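Long-range contact in peptidase M42 (Thaumarchaeota archaeon SCGC AB-539-E09, PDB 5DS0), which forms a twelve-chain assembly with bound cobalt and probably acts as an M42-family aminopeptidase, removing N-terminal residues from peptides: residues E251-V263 with L330-L342. Sequence-based numbering, arbitrary orientation.
Sequences EALTKMGKGPGLV and LLSLKDTENAIRL
The D335 carboxylate takes one backbone N-H on each of its oxygens: G257 N gives to OD2 at 2.8 Å, and G259 N gives to OD1, also at 2.8 Å. The first bond is fairly straight (161°) and arrives on the syn side, tilted 24° out of the carboxylate plane; the second is more bent and comes from above that plane. With CG anti to its own carbonyl carbon (chi1 -73°), D335 reaches from the first turn of helix 333-349 to the type II turn K255-K258 and the residue just after it. Glycine suits both donor positions, because at their positive phi a CB would press against the preceding carbonyl oxygen. S332 is the N-cap, its OG accepting from D335 N at 3.1 Å. An alanine in place of D335 would probably leave the N-H groups of G257 and G259 without these acceptors and let the turn and G259 drift from the helix.

Carbon contacts flank this polar centre. The selenomethionine M256 lays CG against S332 CB (3.8 Å) and bends at chi3, its SE meeting L330 CB at 4.2 Å. The rigid ring of P260 sets CD on N338 CB (3.7 Å) and CB against A339 CB. Strands 261-263 and 329-332 both pair antiparallel with strand 314-322, and the two bonds fasten the loop entering one to the helix leaving the other; two amide donors and the helix N-terminus would probably favour the ionised carboxylate.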
ATOM      1  N   GLU C 251     -16.800  10.483  25.133  1.00 89.16           N
ATOM      2  CA  GLU C 251     -15.710   9.588  25.542  1.00 92.16           C
ATOM      3  C   GLU C 251     -15.055  10.016  26.878  1.00 89.30           C
ATOM      4  O   GLU C 251     -14.474   9.183  27.579  1.00 90.55           O
ATOM      5  CB  GLU C 251     -14.625   9.539  24.462  1.00 97.65           C
ATOM      6  CG  GLU C 251     -15.081   9.202  23.031  1.00103.81           C
ATOM      7  CD  GLU C 251     -15.123   7.707  22.738  1.00108.95           C
ATOM      8  OE1 GLU C 251     -14.696   6.942  23.616  1.00111.19           O
ATOM      9  OE2 GLU C 251     -15.567   7.292  21.638  1.00109.98           O
ATOM     10  N   ALA C 252     -15.123  11.313  27.203  1.00 80.12           N
ATOM     11  CA  ALA C 252     -14.602  11.866  28.472  1.00 69.75           C
ATOM     12  C   ALA C 252     -15.570  12.919  28.988  1.00 61.83           C
ATOM     13  O   ALA C 252     -15.465  14.098  28.672  1.00 59.28           O
ATOM     14  CB  ALA C 252     -13.216  12.464  28.280  1.00 69.67           C
ATOM     15  N   LEU C 253     -16.530  12.461  29.768  1.00 57.18           N
ATOM     16  CA  LEU C 253     -17.602  13.310  30.250  1.00 57.25           C
ATOM     17  C   LEU C 253     -17.160  14.394  31.233  1.00 55.56           C
ATOM     18  O   LEU C 253     -17.788  15.449  31.268  1.00 55.94           O
ATOM     19  CB  LEU C 253     -18.706  12.458  30.898  1.00 56.84           C
ATOM     20  CG  LEU C 253     -19.555  11.640  29.915  1.00 58.70           C
ATOM     21  CD1 LEU C 253     -20.142  10.409  30.600  1.00 59.13           C
ATOM     22  CD2 LEU C 253     -20.633  12.491  29.250  1.00 57.58           C
ATOM     23  N   THR C 254     -16.115  14.145  32.031  1.00 50.46           N
ATOM     24  CA  THR C 254     -15.810  15.028  33.158  1.00 47.77           C
ATOM     25  C   THR C 254     -14.999  16.242  32.758  1.00 47.15           C
ATOM     26  O   THR C 254     -14.204  16.190  31.828  1.00 45.71           O
ATOM     27  CB  THR C 254     -15.073  14.307  34.289  1.00 47.62           C
ATOM     28  OG1 THR C 254     -13.895  13.683  33.781  1.00 47.55           O
ATOM     29  CG2 THR C 254     -15.955  13.255  34.900  1.00 48.23           C
ATOM     30  N   LYS C 255     -15.238  17.334  33.476  1.00 46.78           N
ATOM     31  CA  LYS C 255     -14.540  18.589  33.277  1.00 48.20           C
ATOM     32  C   LYS C 255     -13.902  19.040  34.575  1.00 45.22           C
ATOM     33  O   LYS C 255     -14.499  18.930  35.646  1.00 46.06           O
ATOM     34  CB  LYS C 255     -15.518  19.654  32.783  1.00 52.45           C
ATOM     35  CG  LYS C 255     -16.196  19.298  31.469  1.00 57.92           C
ATOM     36  CD  LYS C 255     -16.985  20.454  30.889  1.00 63.94           C
ATOM     37  CE  LYS C 255     -17.394  20.206  29.444  1.00 68.55           C
ATOM     38  NZ  LYS C 255     -16.258  20.233  28.479  1.00 73.44           N
HETATM   39  N   MSE C 256     -12.688  19.547  34.488  1.00 42.77           N
HETATM   40  CA  MSE C 256     -11.984  20.004  35.670  1.00 41.32           C
HETATM   41  C   MSE C 256     -12.698  21.222  36.171  1.00 40.91           C
HETATM   42  O   MSE C 256     -12.969  22.158  35.413  1.00 41.64           O
HETATM   43  CB  MSE C 256     -10.541  20.320  35.318  1.00 41.42           C
HETATM   44  CG  MSE C 256      -9.730  20.708  36.537  1.00 41.76           C
HETATM   45 SE   MSE C 256      -7.944  21.327  35.990  0.81 44.68          SE
HETATM   46  CE  MSE C 256      -8.340  23.105  35.243  1.00 44.29           C
ATOM     47  N   GLY C 257     -13.033  21.212  37.455  1.00 40.20           N
ATOM     48  CA  GLY C 257     -13.693  22.348  38.102  1.00 40.76           C
ATOM     49  C   GLY C 257     -15.198  22.247  38.246  1.00 40.85           C
ATOM     50  O   GLY C 257     -15.799  23.065  38.919  1.00 42.39           O
ATOM     51  N   LYS C 258     -15.801  21.231  37.644  1.00 41.14           N
ATOM     52  CA  LYS C 258     -17.247  21.023  37.696  1.00 41.52           C
ATOM     53  C   LYS C 258     -17.641  19.940  38.700  1.00 38.91           C
ATOM     54  O   LYS C 258     -18.773  19.471  38.701  1.00 38.10           O
ATOM     55  CB  LYS C 258     -17.762  20.659  36.309  1.00 43.62           C
ATOM     56  CG  LYS C 258     -17.652  21.789  35.311  1.00 46.94           C
ATOM     57  CD  LYS C 258     -18.811  22.753  35.473  1.00 51.16           C
ATOM     58  CE  LYS C 258     -18.373  24.198  35.279  1.00 55.20           C
ATOM     59  NZ  LYS C 258     -19.518  25.109  35.551  1.00 57.00           N
ATOM     60  N   GLY C 259     -16.706  19.551  39.558  1.00 37.41           N
ATOM     61  CA  GLY C 259     -17.018  18.695  40.708  1.00 36.58           C
ATOM     62  C   GLY C 259     -16.467  17.296  40.577  1.00 35.40           C
ATOM     63  O   GLY C 259     -16.061  16.893  39.504  1.00 35.06           O
ATOM     64  N   PRO C 260     -16.449  16.537  41.677  1.00 35.08           N
ATOM     65  CA  PRO C 260     -15.995  15.160  41.589  1.00 34.59           C
ATOM     66  C   PRO C 260     -16.884  14.340  40.684  1.00 34.25           C
ATOM     67  O   PRO C 260     -18.027  14.713  40.419  1.00 34.83           O
ATOM     68  CB  PRO C 260     -16.104  14.652  43.024  1.00 34.97           C
ATOM     69  CG  PRO C 260     -17.074  15.572  43.685  1.00 35.80           C
ATOM     70  CD  PRO C 260     -16.812  16.903  43.054  1.00 36.00           C
ATOM     71  N   GLY C 261     -16.345  13.228  40.208  1.00 33.40           N
ATOM     72  CA  GLY C 261     -17.071  12.353  39.319  1.00 32.88           C
ATOM     73  C   GLY C 261     -17.550  11.116  40.037  1.00 32.58           C
ATOM     74  O   GLY C 261     -17.042  10.751  41.095  1.00 32.45           O
ATOM     75  N   LEU C 262     -18.555  10.479  39.456  1.00 32.15           N
ATOM     76  CA  LEU C 262     -19.023   9.179  39.913  1.00 30.63           C
ATOM     77  C   LEU C 262     -19.042   8.266  38.715  1.00 29.31           C
ATOM     78  O   LEU C 262     -19.670   8.554  37.702  1.00 28.79           O
ATOM     79  CB  LEU C 262     -20.417   9.298  40.489  1.00 31.02           C
ATOM     80  CG  LEU C 262     -21.003   7.975  40.945  1.00 31.18           C
ATOM     81  CD1 LEU C 262     -20.292   7.495  42.193  1.00 31.23           C
ATOM     82  CD2 LEU C 262     -22.486   8.120  41.225  1.00 31.87           C
ATOM     83  N   VAL C 263     -18.338   7.161  38.826  1.00 28.99           N
ATOM     84  CA  VAL C 263     -18.184   6.269  37.700  1.00 29.08           C
ATOM     85  C   VAL C 263     -19.371   5.323  37.659  1.00 29.27           C
ATOM     86  O   VAL C 263     -19.559   4.522  38.590  1.00 31.71           O
ATOM     87  CB  VAL C 263     -16.880   5.466  37.798  1.00 28.69           C
ATOM     88  CG1 VAL C 263     -16.748   4.514  36.623  1.00 29.24           C
ATOM     89  CG2 VAL C 263     -15.692   6.391  37.842  1.00 28.59           C
ATOM     90  N   LEU C 330      -2.813  18.367  35.761  1.00 28.93           N
ATOM     91  CA  LEU C 330      -3.488  19.462  36.467  1.00 29.73           C
ATOM     92  C   LEU C 330      -4.775  18.966  37.078  1.00 30.06           C
ATOM     93  O   LEU C 330      -5.478  18.180  36.465  1.00 29.75           O
ATOM     94  CB  LEU C 330      -3.827  20.578  35.495  1.00 30.19           C
ATOM     95  CG  LEU C 330      -2.651  21.155  34.719  1.00 30.53           C
ATOM     96  CD1 LEU C 330      -3.150  22.013  33.575  1.00 31.27           C
ATOM     97  CD2 LEU C 330      -1.765  21.968  35.645  1.00 30.80           C
ATOM     98  N   LEU C 331      -5.090  19.434  38.280  1.00 30.98           N
ATOM     99  CA  LEU C 331      -6.421  19.204  38.846  1.00 31.70           C
ATOM    100  C   LEU C 331      -6.895  20.403  39.661  1.00 32.04           C
ATOM    101  O   LEU C 331      -6.095  21.250  40.023  1.00 31.49           O
ATOM    102  CB  LEU C 331      -6.457  17.904  39.670  1.00 31.73           C
ATOM    103  CG  LEU C 331      -5.524  17.718  40.862  1.00 32.04           C
ATOM    104  CD1 LEU C 331      -5.947  18.568  42.049  1.00 33.14           C
ATOM    105  CD2 LEU C 331      -5.528  16.268  41.278  1.00 31.97           C
ATOM    106  N   SER C 332      -8.199  20.435  39.940  1.00 32.83           N
ATOM    107  CA  SER C 332      -8.828  21.535  40.675  1.00 33.90           C
ATOM    108  C   SER C 332      -8.849  21.275  42.183  1.00 34.04           C
ATOM    109  O   SER C 332      -9.321  20.237  42.631  1.00 33.71           O
ATOM    110  CB  SER C 332     -10.253  21.728  40.180  1.00 34.46           C
ATOM    111  OG  SER C 332     -11.022  22.495  41.089  1.00 36.96           O
ATOM    112  N   LEU C 333      -8.350  22.223  42.967  1.00 35.05           N
ATOM    113  CA  LEU C 333      -8.384  22.105  44.427  1.00 35.57           C
ATOM    114  C   LEU C 333      -9.803  22.161  44.961  1.00 36.93           C
ATOM    115  O   LEU C 333     -10.094  21.590  46.009  1.00 37.21           O
ATOM    116  CB  LEU C 333      -7.555  23.197  45.083  1.00 36.19           C
ATOM    117  CG  LEU C 333      -6.071  23.071  44.777  1.00 36.37           C
ATOM    118  CD1 LEU C 333      -5.333  24.239  45.398  1.00 37.76           C
ATOM    119  CD2 LEU C 333      -5.500  21.750  45.286  1.00 35.89           C
ATOM    120  N   LYS C 334     -10.675  22.862  44.241  1.00 38.08           N
ATOM    121  CA  LYS C 334     -12.076  22.928  44.577  1.00 38.81           C
ATOM    122  C   LYS C 334     -12.748  21.561  44.416  1.00 38.33           C
ATOM    123  O   LYS C 334     -13.492  21.143  45.304  1.00 38.54           O
ATOM    124  CB  LYS C 334     -12.763  23.955  43.700  1.00 40.20           C
ATOM    125  CG  LYS C 334     -14.188  24.246  44.113  1.00 41.79           C
ATOM    126  CD  LYS C 334     -14.911  25.031  43.042  1.00 43.80           C
ATOM    127  CE  LYS C 334     -16.368  25.199  43.425  1.00 46.08           C
ATOM    128  NZ  LYS C 334     -17.180  25.724  42.285  1.00 48.07           N
ATOM    129  N   ASP C 335     -12.501  20.883  43.296  1.00 37.93           N
ATOM    130  CA  ASP C 335     -13.027  19.529  43.088  1.00 38.41           C
ATOM    131  C   ASP C 335     -12.575  18.596  44.216  1.00 37.32           C
ATOM    132  O   ASP C 335     -13.360  17.805  44.742  1.00 36.85           O
ATOM    133  CB  ASP C 335     -12.522  18.929  41.771  1.00 40.21           C
ATOM    134  CG  ASP C 335     -13.168  19.541  40.519  1.00 43.13           C
ATOM    135  OD1 ASP C 335     -14.214  20.231  40.631  1.00 47.05           O
ATOM    136  OD2 ASP C 335     -12.605  19.315  39.400  1.00 44.16           O
ATOM    137  N   THR C 336     -11.296  18.696  44.571  1.00 36.75           N
ATOM    138  CA  THR C 336     -10.695  17.898  45.634  1.00 35.95           C
ATOM    139  C   THR C 336     -11.416  18.133  46.961  1.00 36.80           C
ATOM    140  O   THR C 336     -11.792  17.194  47.659  1.00 36.03           O
ATOM    141  CB  THR C 336      -9.204  18.261  45.797  1.00 35.78           C
ATOM    142  OG1 THR C 336      -8.561  18.092  44.543  1.00 35.06           O
ATOM    143  CG2 THR C 336      -8.513  17.388  46.825  1.00 35.10           C
ATOM    144  N   GLU C 337     -11.600  19.400  47.307  1.00 38.15           N
ATOM    145  CA  GLU C 337     -12.301  19.750  48.522  1.00 39.77           C
ATOM    146  C   GLU C 337     -13.688  19.111  48.552  1.00 38.56           C
ATOM    147  O   GLU C 337     -14.112  18.559  49.570  1.00 38.15           O
ATOM    148  CB  GLU C 337     -12.388  21.276  48.641  1.00 42.69           C
ATOM    149  CG  GLU C 337     -13.169  21.785  49.844  1.00 46.17           C
ATOM    150  CD  GLU C 337     -12.656  21.248  51.176  1.00 48.72           C
ATOM    151  OE1 GLU C 337     -11.463  20.833  51.245  1.00 50.14           O
ATOM    152  OE2 GLU C 337     -13.431  21.272  52.168  1.00 49.96           O
ATOM    153  N   ASN C 338     -14.404  19.217  47.442  1.00 37.97           N
ATOM    154  CA  ASN C 338     -15.741  18.656  47.349  1.00 37.83           C
ATOM    155  C   ASN C 338     -15.749  17.145  47.445  1.00 37.21           C
ATOM    156  O   ASN C 338     -16.711  16.565  47.947  1.00 37.58           O
ATOM    157  CB  ASN C 338     -16.430  19.102  46.059  1.00 37.65           C
ATOM    158  CG  ASN C 338     -17.090  20.455  46.191  1.00 38.73           C
ATOM    159  OD1 ASN C 338     -17.550  20.835  47.268  1.00 39.69           O
ATOM    160  ND2 ASN C 338     -17.180  21.172  45.088  1.00 39.38           N
ATOM    161  N   ALA C 339     -14.710  16.500  46.939  1.00 36.30           N
ATOM    162  CA  ALA C 339     -14.607  15.053  47.082  1.00 35.85           C
ATOM    163  C   ALA C 339     -14.456  14.685  48.541  1.00 36.15           C
ATOM    164  O   ALA C 339     -15.046  13.718  49.009  1.00 35.38           O
ATOM    165  CB  ALA C 339     -13.433  14.523  46.282  1.00 36.21           C
ATOM    166  N   ILE C 340     -13.678  15.478  49.272  1.00 37.46           N
ATOM    167  CA  ILE C 340     -13.518  15.257  50.704  1.00 38.35           C
ATOM    168  C   ILE C 340     -14.863  15.442  51.413  1.00 40.18           C
ATOM    169  O   ILE C 340     -15.277  14.589  52.198  1.00 39.81           O
ATOM    170  CB  ILE C 340     -12.466  16.181  51.333  1.00 38.56           C
ATOM    171  CG1 ILE C 340     -11.078  15.835  50.817  1.00 37.77           C
ATOM    172  CG2 ILE C 340     -12.507  16.031  52.845  1.00 39.52           C
ATOM    173  CD1 ILE C 340     -10.058  16.908  51.120  1.00 38.64           C
ATOM    174  N   ARG C 341     -15.553  16.545  51.123  1.00 42.29           N
ATOM    175  CA  ARG C 341     -16.878  16.782  51.695  1.00 42.98           C
ATOM    176  C   ARG C 341     -17.808  15.607  51.412  1.00 41.98           C
ATOM    177  O   ARG C 341     -18.484  15.109  52.307  1.00 43.15           O
ATOM    178  CB  ARG C 341     -17.498  18.049  51.133  1.00 45.29           C
ATOM    179  CG  ARG C 341     -16.922  19.330  51.685  1.00 48.41           C
ATOM    180  CD  ARG C 341     -17.643  20.534  51.103  1.00 52.15           C
ATOM    181  NE  ARG C 341     -16.784  21.727  51.041  1.00 58.67           N
ATOM    182  CZ  ARG C 341     -16.807  22.759  51.905  1.00 62.94           C
ATOM    183  NH1 ARG C 341     -15.990  23.801  51.715  1.00 62.41           N
ATOM    184  NH2 ARG C 341     -17.593  22.744  52.987  1.00 66.47           N
ATOM    185  N   LEU C 342     -17.829  15.163  50.166  1.00 40.54           N
ATOM    186  CA  LEU C 342     -18.738  14.110  49.759  1.00 40.74           C
ATOM    187  C   LEU C 342     -18.494  12.798  50.511  1.00 41.03           C
ATOM    188  O   LEU C 342     -19.450  12.175  50.974  1.00 42.88           O
ATOM    189  CB  LEU C 342     -18.625  13.862  48.254  1.00 39.64           C
ATOM    190  CG  LEU C 342     -19.490  12.733  47.699  1.00 39.18           C
ATOM    191  CD1 LEU C 342     -20.965  12.992  47.959  1.00 39.08           C
ATOM    192  CD2 LEU C 342     -19.231  12.550  46.212  1.00 39.27           C
TER